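Local coordinates for protein endo-1,3-beta-glucanase, family GH16 (Zobellia galactanivorans, PDB 4BPZ) that probably hydrolyses internal beta-1,3-glucosidic bonds of glucans such as algal laminarin, as a calcium-binding glycoside hydrolase of family GH16, at residues F93-S106 / A182-A195. The protein carries 1 engineered substitution. Numbering follows the deposited sequence.
Sequences FTYGKVEVRAKLPS and ASGSFHVYSLEWNA
Gly96 to Ala102 runs antiparallel to His187 to Trp193, the strand axes 4.6 Å apart at 155°, and four hydrogen-bonded pairs, from Gly96-Trp193 to Ala102-His187, alternate with three non-hydrogen-bonded ones. Beyond Ala102, Leu104 N donates to Ala182 O, 3.0 Å away. At the other end, Trp193 keeps CG anti to its backbone N (chi1 173°), which lays one indole face against the Thr94-Tyr95 backbone, Tyr95 N lying 3.3 Å above the ring plane. The Tyr95 ring turns its edge to the pyrrole face, CD1 lying 3.5 Å from Trp193 NE1, while the edge of the Trp193 six-membered ring points, offset, toward the Phe93 face, CZ3 3.7 Å from Phe93 CE2. A leucine in place of Trp193 would probably leave the Tyr95 edge without its aromatic face and Tyr218 O without the indole N-H. Lys103 CE sits over one Phe186 face, 3.7 Å from the ring centroid, and Arg101 NH1 over the other, 3.6 Å from Phe186 CD2, its guanidinium tilted 27° from the ring. In this beta-sandwich of the concanavalin clan, strand 96-103 lies between 187-193 and 244-255, where Arg101 salt-bridges the calcium ligand Asp250; strand 197-202 flanks 187-193, and Ile114 of strand 110-118 meets Val100 and Tyr189.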
loop_
_atom_site.group_PDB
_atom_site.type_symbol
_atom_site.label_atom_id
_atom_site.label_comp_id
_atom_site.label_asym_id
_atom_site.label_seq_id
_atom_site.Cartn_x
_atom_site.Cartn_y
_atom_site.Cartn_z
ATOM N N PHE A 93 -6.806 -11.803 4.797
ATOM C CA PHE A 93 -7.991 -12.332 4.136
ATOM C C PHE A 93 -7.610 -12.990 2.822
ATOM O O PHE A 93 -6.591 -12.589 2.212
ATOM C CB PHE A 93 -9.053 -11.246 3.929
ATOM C CG PHE A 93 -8.584 -10.146 3.058
ATOM C CD1 PHE A 93 -7.650 -9.190 3.502
ATOM C CD2 PHE A 93 -8.987 -10.050 1.721
ATOM C CE1 PHE A 93 -7.139 -8.183 2.717
ATOM C CE2 PHE A 93 -8.461 -8.977 0.905
ATOM C CZ PHE A 93 -7.526 -8.114 1.425
ATOM N N THR A 94 -8.449 -13.947 2.418
ATOM C CA THR A 94 -8.291 -14.619 1.122
ATOM C C THR A 94 -9.509 -14.410 0.317
ATOM O O THR A 94 -10.606 -14.846 0.707
ATOM C CB THR A 94 -8.056 -16.130 1.260
ATOM O OG1 THR A 94 -6.974 -16.273 2.189
ATOM C CG2 THR A 94 -7.695 -16.756 -0.073
ATOM N N TYR A 95 -9.330 -13.681 -0.825
ATOM C CA TYR A 95 -10.410 -13.268 -1.739
ATOM C C TYR A 95 -11.197 -12.135 -1.139
ATOM O O TYR A 95 -11.273 -11.975 0.123
ATOM C CB TYR A 95 -11.277 -14.412 -2.195
ATOM C CG TYR A 95 -10.538 -15.634 -2.691
ATOM C CD1 TYR A 95 -9.404 -15.563 -3.461
ATOM C CD2 TYR A 95 -10.977 -16.890 -2.341
ATOM C CE1 TYR A 95 -8.744 -16.680 -3.919
ATOM C CE2 TYR A 95 -10.370 -18.059 -2.801
ATOM C CZ TYR A 95 -9.213 -17.934 -3.594
ATOM O OH TYR A 95 -8.596 -19.078 -4.000
ATOM N N GLY A 96 -11.771 -11.314 -1.974
ATOM C CA GLY A 96 -12.664 -10.263 -1.528
ATOM C C GLY A 96 -12.571 -9.075 -2.435
ATOM O O GLY A 96 -11.860 -9.020 -3.448
ATOM N N LYS A 97 -13.301 -8.060 -2.029
ATOM C CA LYS A 97 -13.366 -6.777 -2.745
ATOM C C LYS A 97 -12.844 -5.733 -1.768
ATOM O O LYS A 97 -13.424 -5.543 -0.683
ATOM C CB LYS A 97 -14.780 -6.475 -3.174
ATOM C CG LYS A 97 -14.912 -5.155 -3.907
ATOM C CD LYS A 97 -16.303 -4.949 -4.505
ATOM C CE LYS A 97 -17.336 -4.738 -3.449
ATOM N NZ LYS A 97 -18.728 -4.771 -3.984
ATOM N N VAL A 98 -11.745 -5.082 -2.087
ATOM C CA VAL A 98 -11.162 -4.027 -1.277
ATOM C C VAL A 98 -11.429 -2.707 -1.926
ATOM O O VAL A 98 -11.171 -2.541 -3.127
ATOM C CB VAL A 98 -9.651 -4.205 -1.218
ATOM C CG1 VAL A 98 -8.995 -3.083 -0.368
ATOM C CG2 VAL A 98 -9.242 -5.593 -0.636
ATOM N N GLU A 99 -12.000 -1.763 -1.167
ATOM C CA GLU A 99 -12.300 -0.403 -1.697
ATOM C C GLU A 99 -11.624 0.602 -0.824
ATOM O O GLU A 99 -11.791 0.584 0.408
ATOM C CB GLU A 99 -13.804 -0.133 -1.676
ATOM C CG GLU A 99 -14.609 -1.015 -2.590
ATOM C CD GLU A 99 -16.078 -0.875 -2.410
ATOM O OE1 GLU A 99 -16.528 -0.165 -1.476
ATOM O OE2 GLU A 99 -16.789 -1.411 -3.233
ATOM N N VAL A 100 -10.829 1.504 -1.397
ATOM C CA VAL A 100 -10.158 2.566 -0.636
ATOM C C VAL A 100 -10.455 3.869 -1.341
ATOM O O VAL A 100 -10.079 4.059 -2.516
ATOM C CB VAL A 100 -8.619 2.324 -0.539
ATOM C CG1 VAL A 100 -8.010 3.416 0.313
ATOM C CG2 VAL A 100 -8.310 0.973 0.087
ATOM N N ARG A 101 -11.124 4.794 -0.649
ATOM C CA ARG A 101 -11.447 6.094 -1.259
ATOM C C ARG A 101 -10.410 7.104 -0.740
ATOM O O ARG A 101 -10.221 7.230 0.491
ATOM C CB ARG A 101 -12.856 6.516 -0.814
ATOM C CG ARG A 101 -13.271 7.856 -1.425
ATOM C CD ARG A 101 -14.776 8.083 -1.190
ATOM N NE ARG A 101 -15.218 9.254 -1.939
ATOM C CZ ARG A 101 -15.558 10.407 -1.393
ATOM N NH1 ARG A 101 -15.387 10.671 -0.103
ATOM N NH2 ARG A 101 -15.955 11.408 -2.177
ATOM N N ALA A 102 -9.683 7.776 -1.635
ATOM C CA ALA A 102 -8.539 8.563 -1.230
ATOM C C ALA A 102 -8.255 9.706 -2.182
ATOM O O ALA A 102 -8.646 9.692 -3.328
ATOM C CB ALA A 102 -7.266 7.633 -1.222
ATOM N N LYS A 103 -7.475 10.661 -1.645
ATOM C CA LYS A 103 -6.813 11.745 -2.353
ATOM C C LYS A 103 -5.335 11.507 -2.232
ATOM O O LYS A 103 -4.828 11.211 -1.141
ATOM C CB LYS A 103 -7.161 13.113 -1.765
ATOM C CG LYS A 103 -8.551 13.594 -2.159
ATOM C CD LYS A 103 -8.854 14.948 -1.491
ATOM C CE LYS A 103 -10.257 15.329 -1.736
ATOM N NZ LYS A 103 -10.463 16.736 -1.176
ATOM N N LEU A 104 -4.609 11.617 -3.356
ATOM C CA LEU A 104 -3.188 11.266 -3.427
ATOM C C LEU A 104 -2.286 12.480 -3.201
ATOM O O LEU A 104 -2.712 13.622 -3.517
ATOM C CB LEU A 104 -2.853 10.555 -4.765
ATOM C CG LEU A 104 -3.741 9.376 -5.077
ATOM C CD1 LEU A 104 -3.259 8.718 -6.350
ATOM C CD2 LEU A 104 -3.861 8.373 -3.967
ATOM N N PRO A 105 -1.040 12.299 -2.802
ATOM C CA PRO A 105 -0.120 13.448 -2.728
ATOM C C PRO A 105 0.068 14.061 -4.109
ATOM O O PRO A 105 0.189 13.356 -5.124
ATOM C CB PRO A 105 1.181 12.801 -2.198
ATOM C CG PRO A 105 0.781 11.472 -1.664
ATOM C CD PRO A 105 -0.498 11.047 -2.263
ATOM N N SER A 106 0.195 15.379 -4.147
ATOM C CA SER A 106 0.468 16.074 -5.429
ATOM C C SER A 106 1.919 16.309 -5.713
ATOM O O SER A 106 2.233 16.618 -6.879
ATOM C CB SER A 106 -0.228 17.491 -5.405
ATOM O OG SER A 106 0.319 18.279 -4.393
ATOM N N ALA A 182 -5.973 13.818 -9.120
ATOM C CA ALA A 182 -5.835 12.784 -8.106
ATOM C C ALA A 182 -5.691 13.328 -6.726
ATOM O O ALA A 182 -6.003 12.625 -5.755
ATOM C CB ALA A 182 -4.636 11.916 -8.483
ATOM N N SER A 183 -5.131 14.534 -6.590
ATOM C CA SER A 183 -4.826 15.127 -5.307
ATOM C C SER A 183 -5.984 15.978 -4.788
ATOM O O SER A 183 -6.138 16.110 -3.564
ATOM C CB SER A 183 -3.494 15.896 -5.329
ATOM O OG SER A 183 -3.592 17.046 -6.105
ATOM N N GLY A 184 -6.857 16.491 -5.637
ATOM C CA GLY A 184 -7.908 17.391 -5.174
ATOM C C GLY A 184 -9.292 16.783 -5.158
ATOM O O GLY A 184 -10.185 17.435 -4.672
ATOM N N SER A 185 -9.411 15.562 -5.659
ATOM C CA SER A 185 -10.738 14.949 -5.753
ATOM C C SER A 185 -10.530 13.500 -5.240
ATOM O O SER A 185 -9.591 12.803 -5.633
ATOM C CB SER A 185 -11.192 14.815 -7.218
ATOM O OG SER A 185 -12.527 14.238 -7.329
ATOM N N PHE A 186 -11.452 13.023 -4.411
ATOM C CA PHE A 186 -11.444 11.603 -4.038
ATOM C C PHE A 186 -11.738 10.707 -5.254
ATOM O O PHE A 186 -12.617 10.990 -6.047
ATOM C CB PHE A 186 -12.489 11.332 -2.940
ATOM C CG PHE A 186 -12.122 11.778 -1.581
ATOM C CD1 PHE A 186 -11.109 11.109 -0.859
ATOM C CD2 PHE A 186 -12.715 12.935 -1.012
ATOM C CE1 PHE A 186 -10.735 11.527 0.383
ATOM C CE2 PHE A 186 -12.331 13.333 0.278
ATOM C CZ PHE A 186 -11.299 12.674 0.956
ATOM N N HIS A 187 -10.999 9.579 -5.321
ATOM C CA HIS A 187 -11.320 8.499 -6.211
ATOM C C HIS A 187 -11.381 7.237 -5.403
ATOM O O HIS A 187 -10.835 7.164 -4.278
ATOM C CB HIS A 187 -10.258 8.322 -7.283
ATOM C CG HIS A 187 -10.121 9.521 -8.219
ATOM N ND1 HIS A 187 -9.566 10.712 -7.868
ATOM C CD2 HIS A 187 -10.468 9.615 -9.546
ATOM C CE1 HIS A 187 -9.587 11.562 -8.931
ATOM N NE2 HIS A 187 -10.092 10.888 -9.979
ATOM N N VAL A 188 -12.038 6.176 -5.960
ATOM C CA VAL A 188 -12.066 4.876 -5.287
ATOM C C VAL A 188 -11.127 3.944 -6.023
ATOM O O VAL A 188 -11.320 3.621 -7.200
ATOM C CB VAL A 188 -13.505 4.315 -5.222
ATOM C CG1 VAL A 188 -13.480 2.964 -4.561
ATOM C CG2 VAL A 188 -14.399 5.254 -4.464
ATOM N N TYR A 189 -10.151 3.401 -5.314
ATOM C CA TYR A 189 -9.179 2.440 -5.814
ATOM C C TYR A 189 -9.619 1.092 -5.297
ATOM O O TYR A 189 -9.854 0.950 -4.076
ATOM C CB TYR A 189 -7.833 2.807 -5.228
ATOM C CG TYR A 189 -7.397 4.239 -5.632
ATOM C CD1 TYR A 189 -6.803 4.487 -6.879
ATOM C CD2 TYR A 189 -7.726 5.316 -4.804
ATOM C CE1 TYR A 189 -6.475 5.778 -7.248
ATOM C CE2 TYR A 189 -7.426 6.639 -5.250
ATOM C CZ TYR A 189 -6.814 6.854 -6.438
ATOM O OH TYR A 189 -6.468 8.105 -6.892
ATOM N N SER A 190 -9.837 0.112 -6.162
ATOM C CA SER A 190 -10.398 -1.158 -5.679
ATOM C C SER A 190 -9.750 -2.358 -6.320
ATOM O O SER A 190 -9.188 -2.330 -7.410
ATOM C CB SER A 190 -11.923 -1.180 -5.835
ATOM O OG SER A 190 -12.312 -1.207 -7.158
ATOM N N LEU A 191 -9.936 -3.473 -5.604
ATOM C CA LEU A 191 -9.521 -4.801 -6.024
ATOM C C LEU A 191 -10.681 -5.731 -5.926
ATOM O O LEU A 191 -11.352 -5.723 -4.859
ATOM C CB LEU A 191 -8.374 -5.292 -5.100
ATOM C CG LEU A 191 -8.009 -6.780 -5.175
ATOM C CD1 LEU A 191 -7.416 -7.156 -6.547
ATOM C CD2 LEU A 191 -7.067 -7.141 -4.038
ATOM N N GLU A 192 -10.936 -6.572 -6.916
ATOM C CA GLU A 192 -11.867 -7.712 -6.771
ATOM C C GLU A 192 -11.006 -8.957 -7.020
ATOM O O GLU A 192 -10.461 -9.154 -8.100
ATOM C CB GLU A 192 -12.958 -7.610 -7.836
ATOM C CG GLU A 192 -13.848 -6.440 -7.592
ATOM C CD GLU A 192 -14.769 -6.081 -8.696
ATOM O OE1 GLU A 192 -14.985 -6.930 -9.617
ATOM O OE2 GLU A 192 -15.292 -4.948 -8.680
ATOM N N TRP A 193 -10.955 -9.804 -6.018
ATOM C CA TRP A 193 -10.078 -10.930 -5.989
ATOM C C TRP A 193 -10.869 -12.186 -5.674
ATOM O O TRP A 193 -11.531 -12.271 -4.634
ATOM C CB TRP A 193 -9.040 -10.678 -4.900
ATOM C CG TRP A 193 -8.094 -11.778 -4.542
ATOM C CD1 TRP A 193 -7.646 -12.867 -5.317
ATOM C CD2 TRP A 193 -7.399 -11.878 -3.299
ATOM N NE1 TRP A 193 -6.791 -13.612 -4.600
ATOM C CE2 TRP A 193 -6.593 -13.065 -3.368
ATOM C CE3 TRP A 193 -7.383 -11.107 -2.094
ATOM C CZ2 TRP A 193 -5.832 -13.470 -2.279
ATOM C CZ3 TRP A 193 -6.609 -11.530 -1.038
ATOM C CH2 TRP A 193 -5.851 -12.729 -1.127
ATOM N N ASN A 194 -10.774 -13.193 -6.553
ATOM C CA ASN A 194 -11.385 -14.512 -6.243
ATOM C C ASN A 194 -10.533 -15.570 -6.842
ATOM O O ASN A 194 -9.386 -15.314 -7.298
ATOM C CB ASN A 194 -12.866 -14.545 -6.643
ATOM C CG ASN A 194 -13.062 -14.323 -8.123
ATOM O OD1 ASN A 194 -12.151 -14.583 -8.945
ATOM N ND2 ASN A 194 -14.284 -13.879 -8.510
ATOM N N ALA A 195 -10.976 -16.819 -6.745
ATOM C CA ALA A 195 -10.167 -17.949 -7.251
ATOM C C ALA A 195 -9.936 -17.847 -8.765
ATOM O O ALA A 195 -9.056 -18.490 -9.317
ATOM C CB ALA A 195 -10.797 -19.286 -6.911
HETATM O O HOH W 1 -15.103 9.026 -4.729
HETATM O O HOH W 2 -7.549 10.312 -5.738
#